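Local coordinates for protein fervidolysin (Fervidobacterium pennivorans, PDB 1R6V) that degrades keratin into peptides as a subtilisin-like serine protease, allowing its bacterium to grow on native feathers, at residues Met112-Lys117 with Thr123-Gly128. The protein carries 1 engineered substitution. Residues are numbered along the deposited sequence; the frame is centred on the assembly and turned at random.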
ATOM      1  N   MET A 112     -28.369  13.778 -20.754  1.00 24.09           N
ATOM      2  CA  MET A 112     -26.991  13.326 -20.549  1.00 24.03           C
ATOM      3  C   MET A 112     -26.351  12.748 -21.820  1.00 24.56           C
ATOM      4  O   MET A 112     -26.873  11.804 -22.418  1.00 22.27           O
ATOM      5  CB  MET A 112     -26.959  12.279 -19.426  1.00 23.04           C
ATOM      6  CG  MET A 112     -25.605  12.064 -18.756  1.00 24.80           C
ATOM      7  SD  MET A 112     -24.954  13.501 -17.862  1.00 27.12           S
ATOM      8  CE  MET A 112     -23.237  12.967 -17.643  1.00 28.19           C
ATOM      9  N   TYR A 113     -25.226  13.331 -22.222  1.00 23.84           N
ATOM     10  CA  TYR A 113     -24.484  12.879 -23.400  1.00 24.75           C
ATOM     11  C   TYR A 113     -25.365  12.792 -24.640  1.00 28.28           C
ATOM     12  O   TYR A 113     -25.392  11.778 -25.340  1.00 25.30           O
ATOM     13  CB  TYR A 113     -23.848  11.514 -23.116  1.00 22.71           C
ATOM     14  CG  TYR A 113     -22.790  11.133 -24.110  1.00 19.51           C
ATOM     15  CD1 TYR A 113     -21.805  12.048 -24.483  1.00 20.29           C
ATOM     16  CD2 TYR A 113     -22.746   9.852 -24.657  1.00 19.54           C
ATOM     17  CE1 TYR A 113     -20.796  11.699 -25.377  1.00 21.16           C
ATOM     18  CE2 TYR A 113     -21.741   9.489 -25.551  1.00 20.63           C
ATOM     19  CZ  TYR A 113     -20.767  10.416 -25.905  1.00 22.09           C
ATOM     20  OH  TYR A 113     -19.736  10.059 -26.756  1.00 22.22           O
ATOM     21  N   LYS A 114     -26.081  13.883 -24.900  1.00 32.98           N
ATOM     22  CA  LYS A 114     -26.986  13.992 -26.035  1.00 37.70           C
ATOM     23  C   LYS A 114     -26.598  15.211 -26.875  1.00 40.65           C
ATOM     24  O   LYS A 114     -25.595  15.876 -26.602  1.00 42.67           O
ATOM     25  CB  LYS A 114     -28.425  14.177 -25.537  1.00 38.63           C
ATOM     26  CG  LYS A 114     -29.013  12.993 -24.792  1.00 38.28           C
ATOM     27  CD  LYS A 114     -29.363  11.874 -25.757  1.00 39.18           C
ATOM     28  CE  LYS A 114     -30.117  10.753 -25.060  1.00 38.26           C
ATOM     29  NZ  LYS A 114     -30.504   9.687 -26.032  1.00 39.43           N
ATOM     30  N   ILE A 115     -27.408  15.504 -27.888  1.00 44.02           N
ATOM     31  CA  ILE A 115     -27.185  16.653 -28.768  1.00 45.63           C
ATOM     32  C   ILE A 115     -25.728  16.801 -29.218  1.00 47.24           C
ATOM     33  O   ILE A 115     -24.894  17.354 -28.493  1.00 48.91           O
ATOM     34  CB  ILE A 115     -27.652  17.938 -28.068  1.00 46.39           C
ATOM     35  N   ARG A 116     -25.431  16.315 -30.420  1.00 47.84           N
ATOM     36  CA  ARG A 116     -24.080  16.385 -30.980  1.00 47.86           C
ATOM     37  C   ARG A 116     -23.031  15.785 -30.042  1.00 47.99           C
ATOM     38  O   ARG A 116     -21.958  16.364 -29.837  1.00 48.03           O
ATOM     39  CB  ARG A 116     -23.719  17.841 -31.312  1.00 47.78           C
ATOM     40  N   LYS A 117     -23.346  14.623 -29.473  1.00 48.03           N
ATOM     41  CA  LYS A 117     -22.428  13.940 -28.563  1.00 47.72           C
ATOM     42  C   LYS A 117     -21.606  12.910 -29.330  1.00 48.24           C
ATOM     43  O   LYS A 117     -20.406  13.094 -29.555  1.00 48.87           O
ATOM     44  CB  LYS A 117     -23.208  13.262 -27.445  1.00 47.54           C
ATOM     45  N   THR A 123     -31.603   4.721 -33.241  1.00 47.11           N
ATOM     46  CA  THR A 123     -31.079   3.670 -32.372  1.00 46.39           C
ATOM     47  C   THR A 123     -29.652   3.965 -31.910  1.00 45.59           C
ATOM     48  O   THR A 123     -28.740   3.169 -32.143  1.00 46.77           O
ATOM     49  CB  THR A 123     -31.128   2.320 -33.097  1.00 46.01           C
ATOM     50  N   ALA A 124     -29.461   5.109 -31.256  1.00 44.52           N
ATOM     51  CA  ALA A 124     -28.141   5.495 -30.763  1.00 42.43           C
ATOM     52  C   ALA A 124     -27.672   4.479 -29.724  1.00 41.32           C
ATOM     53  O   ALA A 124     -26.635   3.832 -29.886  1.00 42.24           O
ATOM     54  CB  ALA A 124     -28.197   6.894 -30.148  1.00 42.24           C
ATOM     55  N   ARG A 125     -28.451   4.333 -28.661  1.00 38.31           N
ATOM     56  CA  ARG A 125     -28.119   3.397 -27.600  1.00 36.08           C
ATOM     57  C   ARG A 125     -28.998   2.168 -27.707  1.00 35.15           C
ATOM     58  O   ARG A 125     -29.884   1.948 -26.883  1.00 36.74           O
ATOM     59  CB  ARG A 125     -28.317   4.057 -26.243  1.00 33.25           C
ATOM     60  CG  ARG A 125     -27.396   5.219 -26.036  1.00 30.51           C
ATOM     61  CD  ARG A 125     -27.745   6.000 -24.797  1.00 26.24           C
ATOM     62  NE  ARG A 125     -26.994   7.243 -24.779  1.00 24.31           N
ATOM     63  CZ  ARG A 125     -27.282   8.278 -24.004  1.00 22.95           C
ATOM     64  NH1 ARG A 125     -28.311   8.221 -23.170  1.00 22.48           N
ATOM     65  NH2 ARG A 125     -26.546   9.374 -24.078  1.00 23.82           N
ATOM     66  N   ASP A 126     -28.749   1.365 -28.730  1.00 34.85           N
ATOM     67  CA  ASP A 126     -29.527   0.157 -28.937  1.00 33.93           C
ATOM     68  C   ASP A 126     -28.752  -1.051 -28.427  1.00 32.06           C
ATOM     69  O   ASP A 126     -28.036  -1.707 -29.187  1.00 32.33           O
ATOM     70  CB  ASP A 126     -29.859   0.004 -30.428  1.00 36.63           C
ATOM     71  CG  ASP A 126     -30.774  -1.173 -30.710  1.00 38.49           C
ATOM     72  OD1 ASP A 126     -31.671  -1.450 -29.880  1.00 39.91           O
ATOM     73  OD2 ASP A 126     -30.606  -1.811 -31.775  1.00 41.67           O
ATOM     74  N   TYR A 127     -28.895  -1.339 -27.135  1.00 28.98           N
ATOM     75  CA  TYR A 127     -28.207  -2.474 -26.532  1.00 27.38           C
ATOM     76  C   TYR A 127     -29.137  -3.666 -26.328  1.00 26.54           C
ATOM     77  O   TYR A 127     -28.696  -4.726 -25.889  1.00 26.73           O
ATOM     78  CB  TYR A 127     -27.576  -2.067 -25.193  1.00 26.57           C
ATOM     79  CG  TYR A 127     -26.745  -0.811 -25.298  1.00 24.60           C
ATOM     80  CD1 TYR A 127     -27.089   0.332 -24.579  1.00 23.47           C
ATOM     81  CD2 TYR A 127     -25.677  -0.728 -26.198  1.00 25.11           C
ATOM     82  CE1 TYR A 127     -26.409   1.527 -24.754  1.00 23.09           C
ATOM     83  CE2 TYR A 127     -24.986   0.474 -26.384  1.00 25.57           C
ATOM     84  CZ  TYR A 127     -25.369   1.597 -25.660  1.00 25.32           C
ATOM     85  OH  TYR A 127     -24.756   2.807 -25.884  1.00 27.86           O
ATOM     86  N   GLY A 128     -30.422  -3.483 -26.627  1.00 24.72           N
ATOM     87  CA  GLY A 128     -31.381  -4.572 -26.493  1.00 23.04           C
ATOM     88  C   GLY A 128     -32.201  -4.632 -25.210  1.00 23.03           C
ATOM     89  O   GLY A 128     -33.176  -5.385 -25.124  1.00 22.85           O
TER
HETATM   90  O   HOH W   1     -29.002   9.944 -21.389  1.00 46.95           O
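Arg125 reaches across to the backbone of Met112 and Tyr113 and carries nearly all of this contact. With chi1 at -63° its chain swings clear of its own carbonyl and stretches out straight to NE, which brings the guanidinium up to the other part of the loop. NH2 donates to Met112 O at 3.0 Å, an almost straight bond with an N-H...O angle of 170°. That oxygen lies in the guanidinium plane, where an N-H points. A water beside the same edge donates to Met112 O and accepts from Arg125 NH1 at 2.6 Å, so the carbonyl is held both directly and through water. Tyr113 O also lies 3.0 Å from Arg125 NH2, near the guanidinium plane.

Lys114 bends at chi2 (-74°) and passes its aliphatic end over one face of the guanidinium, with CE 3.6 Å from Arg125 NH1. Its ammonium NZ comes within 3.9 Å of Arg125 NH1, a like-charge approach probably eased by Glu139, which forms a salt bridge with Arg125 NE. Tyr113 turns its CB toward Arg125, 3.6 Å from NH2. The ring and guanidinium planes are only 5° apart, yet NH2 lies obliquely to the ring, beside CB and CD2, so the two groups are not stacked face on face; the ring packs edge-to-face with Tyr321. Arginine suits this place because its several N-H groups can serve Met112 O, Asn133 O, water and Glu139 at once.

The side chain of Arg125 is about 9 Å from that of Glu129, a calcium ligand. Its guanidinium bridges two parts of the irregular loop between strand 104-105 and helix 136-140 and, through Glu139, reaches that helix, joining the inferred end of the propeptide to the residues that follow it in this subtilisin-like protease.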